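Local coordinates for protein prolyl endopeptidase (Myxococcus xanthus, PDB 2BKL) that probably cleaves oligopeptides on the carboxyl side of proline and, less readily, alanine residues, as a serine endopeptidase of the S9A prolyl oligopeptidase family, at residues N504-F509 with V539-T544; P558-V563 with R625-A630; T589-A592 with Y596-V599. All coordinates share one frame; numbering follows the deposited sequence.

In the fold
All three contacts lie in the alpha/beta-hydrolase domain of a protein that also carries a beta-propeller. Contact 1 comes first. It joins helix 503-518 to helix 534-545 and closes a loop that includes strand 527-532. Contact 2 opens later, in the loop after strand 552-556, and closes on helix 622-632. Contact 3 joins the end of helix 584-593 to the loop after it, and falls wholly within the span that contact 2 closes. Contacts 1 and 2 follow each other in series. The three also touch: Met543 and Thr544 pack on Phe627, Thr544 meets His598 and Val599, and Asp561 lies against His597.

Contact 1. Residues N504-F509 with V539-T544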
ATOM      1  N   ASN A 504     -18.520  -5.207   8.896  1.00  4.63           N
ATOM      2  CA  ASN A 504     -17.889  -6.484   9.251  1.00  4.96           C
ATOM      3  C   ASN A 504     -16.396  -6.344   9.563  1.00  4.75           C
ATOM      4  O   ASN A 504     -15.858  -7.056  10.399  1.00  5.23           O
ATOM      5  CB  ASN A 504     -18.023  -7.486   8.130  1.00  4.79           C
ATOM      6  CG  ASN A 504     -19.444  -8.012   7.923  1.00  6.12           C
ATOM      7  OD1 ASN A 504     -20.292  -7.986   8.813  1.00  8.02           O
ATOM      8  ND2 ASN A 504     -19.697  -8.531   6.728  1.00  7.24           N
ATOM      9  N   VAL A 505     -15.705  -5.425   8.892  1.00  4.10           N
ATOM     10  CA  VAL A 505     -14.291  -5.218   9.109  1.00  4.68           C
ATOM     11  C   VAL A 505     -14.087  -4.732  10.535  1.00  4.32           C
ATOM     12  O   VAL A 505     -13.201  -5.205  11.257  1.00  4.62           O
ATOM     13  CB  VAL A 505     -13.744  -4.148   8.158  1.00  5.03           C
ATOM     14  CG1 VAL A 505     -12.290  -3.910   8.379  1.00  5.92           C
ATOM     15  CG2 VAL A 505     -13.997  -4.558   6.726  1.00  4.98           C
ATOM     16  N   PHE A 506     -14.891  -3.760  10.938  1.00  4.86           N
ATOM     17  CA  PHE A 506     -14.812  -3.201  12.259  1.00  4.69           C
ATOM     18  C   PHE A 506     -15.178  -4.225  13.311  1.00  5.02           C
ATOM     19  O   PHE A 506     -14.479  -4.350  14.326  1.00  5.24           O
ATOM     20  CB  PHE A 506     -15.666  -1.926  12.375  1.00  5.38           C
ATOM     21  CG  PHE A 506     -15.468  -0.929  11.232  1.00  4.83           C
ATOM     22  CD1 PHE A 506     -14.237  -0.749  10.650  1.00  5.34           C
ATOM     23  CD2 PHE A 506     -16.542  -0.195  10.746  1.00  5.87           C
ATOM     24  CE1 PHE A 506     -14.064   0.163   9.633  1.00  5.71           C
ATOM     25  CE2 PHE A 506     -16.365   0.725   9.697  1.00  6.82           C
ATOM     26  CZ  PHE A 506     -15.136   0.901   9.166  1.00  6.57           C
ATOM     27  N   ASP A 507     -16.207  -5.018  13.031  1.00  4.77           N
ATOM     28  CA  ASP A 507     -16.568  -6.111  13.945  1.00  5.17           C
ATOM     29  C   ASP A 507     -15.442  -7.144  14.098  1.00  5.39           C
ATOM     30  O   ASP A 507     -15.151  -7.592  15.202  1.00  6.14           O
ATOM     31  CB  ASP A 507     -17.846  -6.776  13.519  1.00  5.44           C
ATOM     32  CG  ASP A 507     -19.053  -5.896  13.642  1.00  7.44           C
ATOM     33  OD1 ASP A 507     -19.040  -4.894  14.399  1.00  9.29           O
ATOM     34  OD2 ASP A 507     -20.057  -6.185  12.996  1.00  9.29           O
ATOM     35  N   ASP A 508     -14.773  -7.490  13.007  1.00  5.16           N
ATOM     36  CA  ASP A 508     -13.612  -8.367  13.078  1.00  3.79           C
ATOM     37  C   ASP A 508     -12.524  -7.769  13.948  1.00  5.35           C
ATOM     38  O   ASP A 508     -11.869  -8.482  14.680  1.00  5.93           O
ATOM     39  CB  ASP A 508     -13.040  -8.653  11.689  1.00  5.09           C
ATOM     40  CG  ASP A 508     -13.937  -9.488  10.813  1.00  4.97           C
ATOM     41  OD1 ASP A 508     -14.975 -10.040  11.266  1.00  5.53           O
ATOM     42  OD2 ASP A 508     -13.653  -9.589   9.593  1.00  6.63           O
ATOM     43  N   PHE A 509     -12.322  -6.452  13.896  1.00  4.91           N
ATOM     44  CA  PHE A 509     -11.259  -5.821  14.683  1.00  4.28           C
ATOM     45  C   PHE A 509     -11.624  -5.740  16.152  1.00  4.96           C
ATOM     46  O   PHE A 509     -10.773  -6.018  17.002  1.00  4.22           O
ATOM     47  CB  PHE A 509     -10.986  -4.425  14.122  1.00  4.61           C
ATOM     48  CG  PHE A 509      -9.621  -3.854  14.452  1.00  5.53           C
ATOM     49  CD1 PHE A 509      -8.453  -4.501  14.115  1.00  6.22           C
ATOM     50  CD2 PHE A 509      -9.516  -2.643  15.089  1.00  6.91           C
ATOM     51  CE1 PHE A 509      -7.213  -3.934  14.363  1.00  7.08           C
ATOM     52  CE2 PHE A 509      -8.269  -2.075  15.343  1.00  8.59           C
ATOM     53  CZ  PHE A 509      -7.121  -2.736  14.977  1.00  7.17           C
ATOM     54  N   VAL A 539      -9.307   2.409  12.725  1.00  4.13           N
ATOM     55  CA  VAL A 539      -9.103   2.722  14.149  1.00  5.42           C
ATOM     56  C   VAL A 539     -10.006   3.856  14.630  1.00  5.56           C
ATOM     57  O   VAL A 539     -10.384   3.886  15.802  1.00  6.62           O
ATOM     58  CB  VAL A 539      -7.609   2.913  14.552  1.00  5.71           C
ATOM     59  CG1 VAL A 539      -6.846   1.666  14.246  1.00  5.04           C
ATOM     60  CG2 VAL A 539      -6.980   4.122  13.894  1.00  5.46           C
ATOM     61  N   GLY A 540     -10.353   4.790  13.750  1.00  5.87           N
ATOM     62  CA  GLY A 540     -11.350   5.785  14.083  1.00  5.79           C
ATOM     63  C   GLY A 540     -12.721   5.214  14.351  1.00  5.07           C
ATOM     64  O   GLY A 540     -13.413   5.635  15.306  1.00  5.05           O
ATOM     65  N   ALA A 541     -13.130   4.229  13.541  1.00  5.14           N
ATOM     66  CA  ALA A 541     -14.385   3.518  13.737  1.00  5.85           C
ATOM     67  C   ALA A 541     -14.331   2.712  15.043  1.00  6.44           C
ATOM     68  O   ALA A 541     -15.249   2.724  15.835  1.00  6.39           O
ATOM     69  CB  ALA A 541     -14.668   2.629  12.535  1.00  7.68           C
ATOM     70  N   ALA A 542     -13.209   2.053  15.269  1.00  6.20           N
ATOM     71  CA  ALA A 542     -13.079   1.210  16.452  1.00  6.94           C
ATOM     72  C   ALA A 542     -13.210   2.085  17.708  1.00  5.37           C
ATOM     73  O   ALA A 542     -13.938   1.725  18.634  1.00  6.24           O
ATOM     74  CB  ALA A 542     -11.769   0.474  16.436  1.00  6.48           C
ATOM     75  N   MET A 543     -12.533   3.243  17.735  1.00  6.02           N
ATOM     76  CA  MET A 543     -12.500   4.050  18.959  1.00  7.46           C
ATOM     77  C   MET A 543     -13.810   4.768  19.195  1.00  7.54           C
ATOM     78  O   MET A 543     -14.140   5.058  20.335  1.00  8.53           O
ATOM     79  CB  MET A 543     -11.320   5.003  18.971  1.00 11.58           C
ATOM     80  CG  MET A 543     -11.463   6.226  18.189  1.00 12.97           C
ATOM     81  SD  MET A 543     -10.113   7.437  18.521  1.00 11.01           S
ATOM     82  CE  MET A 543     -10.401   8.144  19.844  1.00 14.14           C
ATOM     83  N   THR A 544     -14.565   5.064  18.132  1.00  6.29           N
ATOM     84  CA  THR A 544     -15.863   5.718  18.304  1.00  6.50           C
ATOM     85  C   THR A 544     -16.970   4.730  18.645  1.00  6.98           C
ATOM     86  O   THR A 544     -17.935   5.089  19.332  1.00  8.17           O
ATOM     87  CB  THR A 544     -16.259   6.578  17.075  1.00  5.89           C
ATOM     88  OG1 THR A 544     -16.140   5.839  15.863  1.00  6.27           O
ATOM     89  CG2 THR A 544     -15.352   7.834  16.927  1.00  6.55           C
TER
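Ala541 sets its methyl squarely on the ring of Phe506. Its CB lies 3.6 Å from the ring centroid of Phe506, only 2° off the ring normal. All six carbons of the Phe506 ring are therefore almost equally far from it; CZ, for one, is 3.8 Å from Ala541 CB. This is a centred CH-pi contact over one face.

Phe506 and Phe509 stand one helical turn apart on helix 503-518 but use different side-chain conformations. In Phe506, CG is anti to the carbonyl carbon (chi1 -47°), which places the ring beside the second helix, where one face meets the methyl. Phe509 swings the other way, with CG opposite the backbone N. Its ring turns an edge to Ala542, whose CB lies near the ring plane, 4.1 Å from Phe509 CD2. The next ring atom, Phe509 CE2, meets the CG1 branch of Val539 at 4.2 Å, and these two side chains approach obliquely. Two alanines thus receive two rings in different ways, one by a face and one by an edge.

The contact is apolar and buried. The short helix segments approach to 9.8 Å between axes and cross at -66°. Phe506 and Ala542 have the closest alpha carbons, at 6.3 Å. On the far side of the second segment, Thr544 OG1 bonds back to the carbonyl O of Gly540, which also accepts from Thr544 N.

Leu538 of helix 534-545 also packs on both rings, and Tyr593 meets Phe506 edge-to-face. On the sheet side, Ile529 of strand 527-532 touches Phe509, Val539 and Ala542. Val539 also reaches Val553 and Cys555 of strand 552-556. The pair therefore sits against the central sheet.

Contact 2. Residues P558-V563 with R625-A630; sequences PLLDMV and RKFVAA
Lys626 and Asp561 form a salt bridge, with NZ of Lys626 2.8 Å from OD2 of Asp561. The ammonium group uses the anti lone pair of OD2, on the side away from OD1. The lysine chain bends at chi3 (-59°) on its way to the carboxylate.

Beside this polar pair is an apolar one. The CD1 branch of Leu560 meets Phe627 where CB joins the ring, 3.4 Å from CB and 3.6 Å from CG of Phe627. The methyl approaches the ring obliquely, and the two side chains cross at about a right angle.

Further partners surround these groups. NZ of Lys626 also forms salt bridges with Glu28 and Asp22, so three carboxylates share one buried ammonium. This surrounding negative charge would be expected to keep the lysine protonated. OD1 of Asp561 has weak bonds from Val563 N, at 3.0 Å, and from Arg564 N, both in its own loop. Asp561 N is hydrogen-bonded to ND1 of His623, and Leu560 pairs with Tyr596 through the backbone. Met610 of strand 607-613 packs on both Leu560 and Phe627.

The loop follows strand 552-556 of the central sheet and helix 622-632 follows strand 607-613, as expected of an alpha/beta-hydrolase fold. Leu559, next to the leucine of this contact, lines the pocket that holds the bound benzyloxycarbonyl-alanyl-proline. The contact thus joins a loop that supplies a pocket residue to a helix of the fold.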
ATOM      1  N   PRO A 558      -5.422   9.460   7.776  1.00  5.62           N
ATOM      2  CA  PRO A 558      -6.699   8.729   7.754  1.00  5.74           C
ATOM      3  C   PRO A 558      -7.828   9.298   6.899  1.00  5.93           C
ATOM      4  O   PRO A 558      -7.882  10.514   6.636  1.00  6.49           O
ATOM      5  CB  PRO A 558      -7.133   8.808   9.195  1.00  6.79           C
ATOM      6  CG  PRO A 558      -6.696  10.258   9.609  1.00  6.25           C
ATOM      7  CD  PRO A 558      -5.344  10.363   8.942  1.00  6.52           C
ATOM      8  N   LEU A 559      -8.780   8.431   6.552  1.00  5.34           N
ATOM      9  CA  LEU A 559     -10.130   8.819   6.145  1.00  6.76           C
ATOM     10  C   LEU A 559     -11.035   8.734   7.354  1.00  5.91           C
ATOM     11  O   LEU A 559     -11.084   7.685   8.005  1.00  5.33           O
ATOM     12  CB  LEU A 559     -10.639   7.862   5.061  1.00  7.00           C
ATOM     13  CG  LEU A 559      -9.937   7.955   3.715  1.00  7.02           C
ATOM     14  CD1 LEU A 559     -10.236   6.764   2.829  1.00 10.57           C
ATOM     15  CD2 LEU A 559     -10.303   9.270   3.013  1.00  8.01           C
ATOM     16  N   LEU A 560     -11.775   9.816   7.671  1.00  4.84           N
ATOM     17  CA  LEU A 560     -12.623   9.848   8.867  1.00  4.14           C
ATOM     18  C   LEU A 560     -13.988  10.505   8.677  1.00  6.11           C
ATOM     19  O   LEU A 560     -14.905  10.158   9.406  1.00  6.90           O
ATOM     20  CB  LEU A 560     -11.883  10.452  10.080  1.00  4.77           C
ATOM     21  CG  LEU A 560     -10.617   9.732  10.503  1.00  5.59           C
ATOM     22  CD1 LEU A 560      -9.716  10.571  11.368  1.00  6.00           C
ATOM     23  CD2 LEU A 560     -10.915   8.435  11.176  1.00  7.20           C
ATOM     24  N   ASP A 561     -14.125  11.483   7.766  1.00  5.32           N
ATOM     25  CA  ASP A 561     -15.451  11.999   7.389  1.00  4.46           C
ATOM     26  C   ASP A 561     -15.878  11.269   6.126  1.00  4.37           C
ATOM     27  O   ASP A 561     -15.441  11.599   5.008  1.00  6.41           O
ATOM     28  CB  ASP A 561     -15.437  13.516   7.171  1.00  4.99           C
ATOM     29  CG  ASP A 561     -16.769  14.068   6.775  1.00  5.08           C
ATOM     30  OD1 ASP A 561     -17.657  13.284   6.354  1.00  6.40           O
ATOM     31  OD2 ASP A 561     -16.995  15.319   6.850  1.00  7.40           O
ATOM     32  N   MET A 562     -16.668  10.218   6.304  1.00  5.18           N
ATOM     33  CA  MET A 562     -17.018   9.344   5.183  1.00  6.13           C
ATOM     34  C   MET A 562     -18.235   9.847   4.422  1.00  6.74           C
ATOM     35  O   MET A 562     -18.588   9.302   3.401  1.00  6.87           O
ATOM     36  CB  MET A 562     -17.212   7.906   5.658  1.00  6.05           C
ATOM     37  CG  MET A 562     -15.948   7.341   6.253  1.00  7.52           C
ATOM     38  SD  MET A 562     -14.552   7.275   5.101  1.00  7.94           S
ATOM     39  CE  MET A 562     -15.129   6.173   3.896  1.00 10.26           C
ATOM     40  N   VAL A 563     -18.876  10.900   4.925  1.00  5.79           N
ATOM     41  CA  VAL A 563     -19.952  11.565   4.208  1.00  6.84           C
ATOM     42  C   VAL A 563     -19.383  12.499   3.143  1.00  6.24           C
ATOM     43  O   VAL A 563     -20.035  12.764   2.135  1.00  7.54           O
ATOM     44  CB  VAL A 563     -20.870  12.308   5.207  1.00  6.93           C
ATOM     45  CG1 VAL A 563     -21.936  13.118   4.488  1.00  7.48           C
ATOM     46  CG2 VAL A 563     -21.501  11.308   6.177  1.00  7.22           C
ATOM     47  N   ARG A 625      -7.638  16.663  10.833  1.00  6.14           N
ATOM     48  CA  ARG A 625      -7.886  17.919  11.542  1.00  4.76           C
ATOM     49  C   ARG A 625      -9.268  17.944  12.173  1.00  5.29           C
ATOM     50  O   ARG A 625      -9.423  18.278  13.353  1.00  6.19           O
ATOM     51  CB  ARG A 625      -7.760  19.121  10.606  1.00  5.62           C
ATOM     52  CG  ARG A 625      -6.410  19.327   9.951  1.00  6.14           C
ATOM     53  CD  ARG A 625      -6.187  20.742   9.358  1.00  5.95           C
ATOM     54  NE  ARG A 625      -6.944  20.983   8.133  1.00  6.32           N
ATOM     55  CZ  ARG A 625      -6.538  20.747   6.890  1.00  6.17           C
ATOM     56  NH1 ARG A 625      -5.366  20.203   6.648  1.00  8.16           N
ATOM     57  NH2 ARG A 625      -7.327  21.060   5.856  1.00  6.96           N
ATOM     58  N   LYS A 626     -10.285  17.637  11.395  1.00  5.36           N
ATOM     59  CA  LYS A 626     -11.652  17.666  11.920  1.00  5.26           C
ATOM     60  C   LYS A 626     -11.844  16.646  13.058  1.00  5.28           C
ATOM     61  O   LYS A 626     -12.524  16.940  14.057  1.00  5.34           O
ATOM     62  CB  LYS A 626     -12.672  17.443  10.825  1.00  5.76           C
ATOM     63  CG  LYS A 626     -12.714  18.545   9.757  1.00  6.23           C
ATOM     64  CD  LYS A 626     -14.069  18.688   9.094  1.00  6.43           C
ATOM     65  CE  LYS A 626     -14.543  17.439   8.414  1.00  6.61           C
ATOM     66  NZ  LYS A 626     -15.812  17.677   7.631  1.00  6.97           N
ATOM     67  N   PHE A 627     -11.283  15.445  12.898  1.00  4.68           N
ATOM     68  CA  PHE A 627     -11.467  14.416  13.904  1.00  5.20           C
ATOM     69  C   PHE A 627     -10.756  14.787  15.187  1.00  5.28           C
ATOM     70  O   PHE A 627     -11.332  14.621  16.254  1.00  6.21           O
ATOM     71  CB  PHE A 627     -11.007  13.058  13.371  1.00  5.28           C
ATOM     72  CG  PHE A 627     -11.363  11.893  14.252  1.00  4.87           C
ATOM     73  CD1 PHE A 627     -12.659  11.411  14.280  1.00  5.08           C
ATOM     74  CD2 PHE A 627     -10.400  11.278  15.064  1.00  5.29           C
ATOM     75  CE1 PHE A 627     -12.984  10.298  15.028  1.00  5.85           C
ATOM     76  CE2 PHE A 627     -10.730  10.183  15.848  1.00  6.85           C
ATOM     77  CZ  PHE A 627     -12.014   9.711  15.848  1.00  5.50           C
ATOM     78  N   VAL A 628      -9.516  15.275  15.109  1.00  5.04           N
ATOM     79  CA  VAL A 628      -8.787  15.653  16.339  1.00  5.76           C
ATOM     80  C   VAL A 628      -9.518  16.767  17.071  1.00  4.38           C
ATOM     81  O   VAL A 628      -9.623  16.753  18.303  1.00  5.67           O
ATOM     82  CB  VAL A 628      -7.300  15.979  16.112  1.00  7.85           C
ATOM     83  CG1 VAL A 628      -7.064  17.380  15.686  1.00 12.37           C
ATOM     84  CG2 VAL A 628      -6.508  15.703  17.410  1.00 11.57           C
ATOM     85  N   ALA A 629     -10.067  17.728  16.329  1.00  5.29           N
ATOM     86  CA  ALA A 629     -10.855  18.778  16.943  1.00  5.25           C
ATOM     87  C   ALA A 629     -12.065  18.235  17.681  1.00  5.67           C
ATOM     88  O   ALA A 629     -12.334  18.614  18.815  1.00  6.14           O
ATOM     89  CB  ALA A 629     -11.304  19.768  15.903  1.00  5.50           C
ATOM     90  N   ALA A 630     -12.746  17.272  17.074  1.00  5.24           N
ATOM     91  CA  ALA A 630     -13.927  16.660  17.686  1.00  5.71           C
ATOM     92  C   ALA A 630     -13.563  15.900  18.978  1.00  5.05           C
ATOM     93  O   ALA A 630     -14.263  15.974  19.974  1.00  6.26           O
ATOM     94  CB  ALA A 630     -14.610  15.749  16.686  1.00  5.89           C
TER

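Contact 3. Residues T589-A592 with Y596-V599; sequences TLHA and YHHV
His591 meets the second segment twice, with its ring and with its backbone carbonyl. Its CG is anti to the backbone N (chi1 -168°), which carries the imidazole over to His597. There CD2 of His591 comes to 4.1 Å from CB of His597. The edge of the His591 ring points to the face of His597 in a T-shaped pair. The centroids are 5.5 Å apart and the planes stand at 78°. CD2 of Tyr596 lies over a face of the His597 imidazole, offset toward the rim.

The carbonyl O of His591 accepts a hydrogen bond from His598, with NE2 at 2.8 Å. The bond is fairly straight, at 159° about the hydrogen. The oxygen lies in the plane of the His598 ring, and the donor lies in the carbonyl plane.

Ala592 follows. Its carbonyl O is also near, 3.1 Å from NE2 of His598, but the angle is too poor for a hydrogen bond.

His597 ND1 is hydrogen-bonded to Ser594 in the intervening turn, and NE2 of His591 to a MES molecule, probably from the crystallisation liquor. The loop is thus tied back to the end of helix 584-593 by one imidazole N-H and one ring pair. Because NE2 of His598 is the donor, that nitrogen must carry a proton, whether or not the ring is charged.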
ATOM      1  N   THR A 589     -25.299   3.710   4.805  1.00  8.69           N
ATOM      2  CA  THR A 589     -24.178   2.895   5.227  1.00  7.41           C
ATOM      3  C   THR A 589     -23.022   3.720   5.776  1.00  6.47           C
ATOM      4  O   THR A 589     -22.508   3.440   6.840  1.00  7.70           O
ATOM      5  CB  THR A 589     -23.688   2.066   4.016  1.00  8.13           C
ATOM      6  OG1 THR A 589     -24.689   1.071   3.697  1.00 11.58           O
ATOM      7  CG2 THR A 589     -22.396   1.289   4.317  1.00 10.14           C
ATOM      8  N   LEU A 590     -22.591   4.717   5.012  1.00  5.38           N
ATOM      9  CA  LEU A 590     -21.435   5.540   5.379  1.00  5.53           C
ATOM     10  C   LEU A 590     -21.691   6.341   6.637  1.00  6.35           C
ATOM     11  O   LEU A 590     -20.822   6.424   7.510  1.00  7.97           O
ATOM     12  CB  LEU A 590     -21.088   6.455   4.208  1.00  5.27           C
ATOM     13  CG  LEU A 590     -20.577   5.747   2.959  1.00  5.45           C
ATOM     14  CD1 LEU A 590     -20.802   6.633   1.734  1.00  7.43           C
ATOM     15  CD2 LEU A 590     -19.115   5.372   3.140  1.00  8.19           C
ATOM     16  N   HIS A 591     -22.858   6.944   6.743  1.00  7.62           N
ATOM     17  CA  HIS A 591     -23.176   7.789   7.872  1.00  8.01           C
ATOM     18  C   HIS A 591     -23.209   6.968   9.138  1.00  8.57           C
ATOM     19  O   HIS A 591     -22.825   7.467  10.182  1.00 10.47           O
ATOM     20  CB  HIS A 591     -24.496   8.529   7.634  1.00  8.26           C
ATOM     21  CG  HIS A 591     -24.767   9.630   8.615  1.00  7.76           C
ATOM     22  ND1 HIS A 591     -26.046   9.981   8.988  1.00 12.18           N
ATOM     23  CD2 HIS A 591     -23.936  10.482   9.261  1.00  7.79           C
ATOM     24  CE1 HIS A 591     -25.991  10.979   9.851  1.00 11.52           C
ATOM     25  NE2 HIS A 591     -24.727  11.324  10.017  1.00  9.50           N
ATOM     26  N   ALA A 592     -23.574   5.681   9.049  1.00  7.88           N
ATOM     27  CA  ALA A 592     -23.671   4.848  10.229  1.00  8.96           C
ATOM     28  C   ALA A 592     -22.322   4.587  10.883  1.00 10.08           C
ATOM     29  O   ALA A 592     -22.266   4.378  12.084  1.00 10.03           O
ATOM     30  CB  ALA A 592     -24.350   3.563   9.889  1.00  8.02           C
ATOM     31  N   TYR A 596     -16.024  10.640  12.180  1.00  4.45           N
ATOM     32  CA  TYR A 596     -16.170  12.056  12.496  1.00  5.39           C
ATOM     33  C   TYR A 596     -17.562  12.385  13.007  1.00  6.11           C
ATOM     34  O   TYR A 596     -17.709  13.310  13.793  1.00  7.54           O
ATOM     35  CB  TYR A 596     -15.853  12.881  11.265  1.00  6.01           C
ATOM     36  CG  TYR A 596     -16.147  14.354  11.388  1.00  5.66           C
ATOM     37  CD1 TYR A 596     -15.473  15.153  12.290  1.00  5.58           C
ATOM     38  CD2 TYR A 596     -17.100  14.943  10.589  1.00  5.48           C
ATOM     39  CE1 TYR A 596     -15.730  16.507  12.391  1.00  6.97           C
ATOM     40  CE2 TYR A 596     -17.381  16.312  10.694  1.00  5.46           C
ATOM     41  CZ  TYR A 596     -16.676  17.070  11.582  1.00  5.64           C
ATOM     42  OH  TYR A 596     -16.968  18.418  11.576  1.00  6.57           O
ATOM     43  N   HIS A 597     -18.566  11.610  12.579  1.00  4.88           N
ATOM     44  CA  HIS A 597     -19.961  11.822  12.973  1.00  4.79           C
ATOM     45  C   HIS A 597     -20.398  10.981  14.158  1.00  7.15           C
ATOM     46  O   HIS A 597     -21.587  10.974  14.509  1.00  8.17           O
ATOM     47  CB  HIS A 597     -20.884  11.571  11.776  1.00  5.79           C
ATOM     48  CG  HIS A 597     -20.597  12.475  10.640  1.00  5.41           C
ATOM     49  ND1 HIS A 597     -19.776  12.114   9.588  1.00  5.60           N
ATOM     50  CD2 HIS A 597     -21.004  13.743  10.391  1.00  7.29           C
ATOM     51  CE1 HIS A 597     -19.671  13.132   8.754  1.00  7.25           C
ATOM     52  NE2 HIS A 597     -20.420  14.133   9.208  1.00  6.22           N
ATOM     53  N   HIS A 598     -19.447  10.306  14.800  1.00  5.92           N
ATOM     54  CA  HIS A 598     -19.764   9.422  15.914  1.00  5.91           C
ATOM     55  C   HIS A 598     -18.904   9.625  17.141  1.00  5.55           C
ATOM     56  O   HIS A 598     -18.740   8.712  17.973  1.00  7.46           O
ATOM     57  CB  HIS A 598     -19.749   7.975  15.435  1.00  7.24           C
ATOM     58  CG  HIS A 598     -20.913   7.654  14.549  1.00  7.88           C
ATOM     59  ND1 HIS A 598     -22.153   7.280  15.037  1.00 11.98           N
ATOM     60  CD2 HIS A 598     -21.047   7.729  13.202  1.00  8.32           C
ATOM     61  CE1 HIS A 598     -22.983   7.113  14.022  1.00 12.15           C
ATOM     62  NE2 HIS A 598     -22.342   7.391  12.901  1.00 11.18           N
ATOM     63  N   VAL A 599     -18.380  10.838  17.286  1.00  5.59           N
ATOM     64  CA  VAL A 599     -17.668  11.217  18.525  1.00  5.29           C
ATOM     65  C   VAL A 599     -18.735  11.642  19.549  1.00  5.75           C
ATOM     66  O   VAL A 599     -19.074  12.810  19.648  1.00  7.74           O
ATOM     67  CB  VAL A 599     -16.607  12.289  18.284  1.00  6.96           C
ATOM     68  CG1 VAL A 599     -15.848  12.613  19.552  1.00  8.53           C
ATOM     69  CG2 VAL A 599     -15.648  11.857  17.171  1.00  6.95           C
TER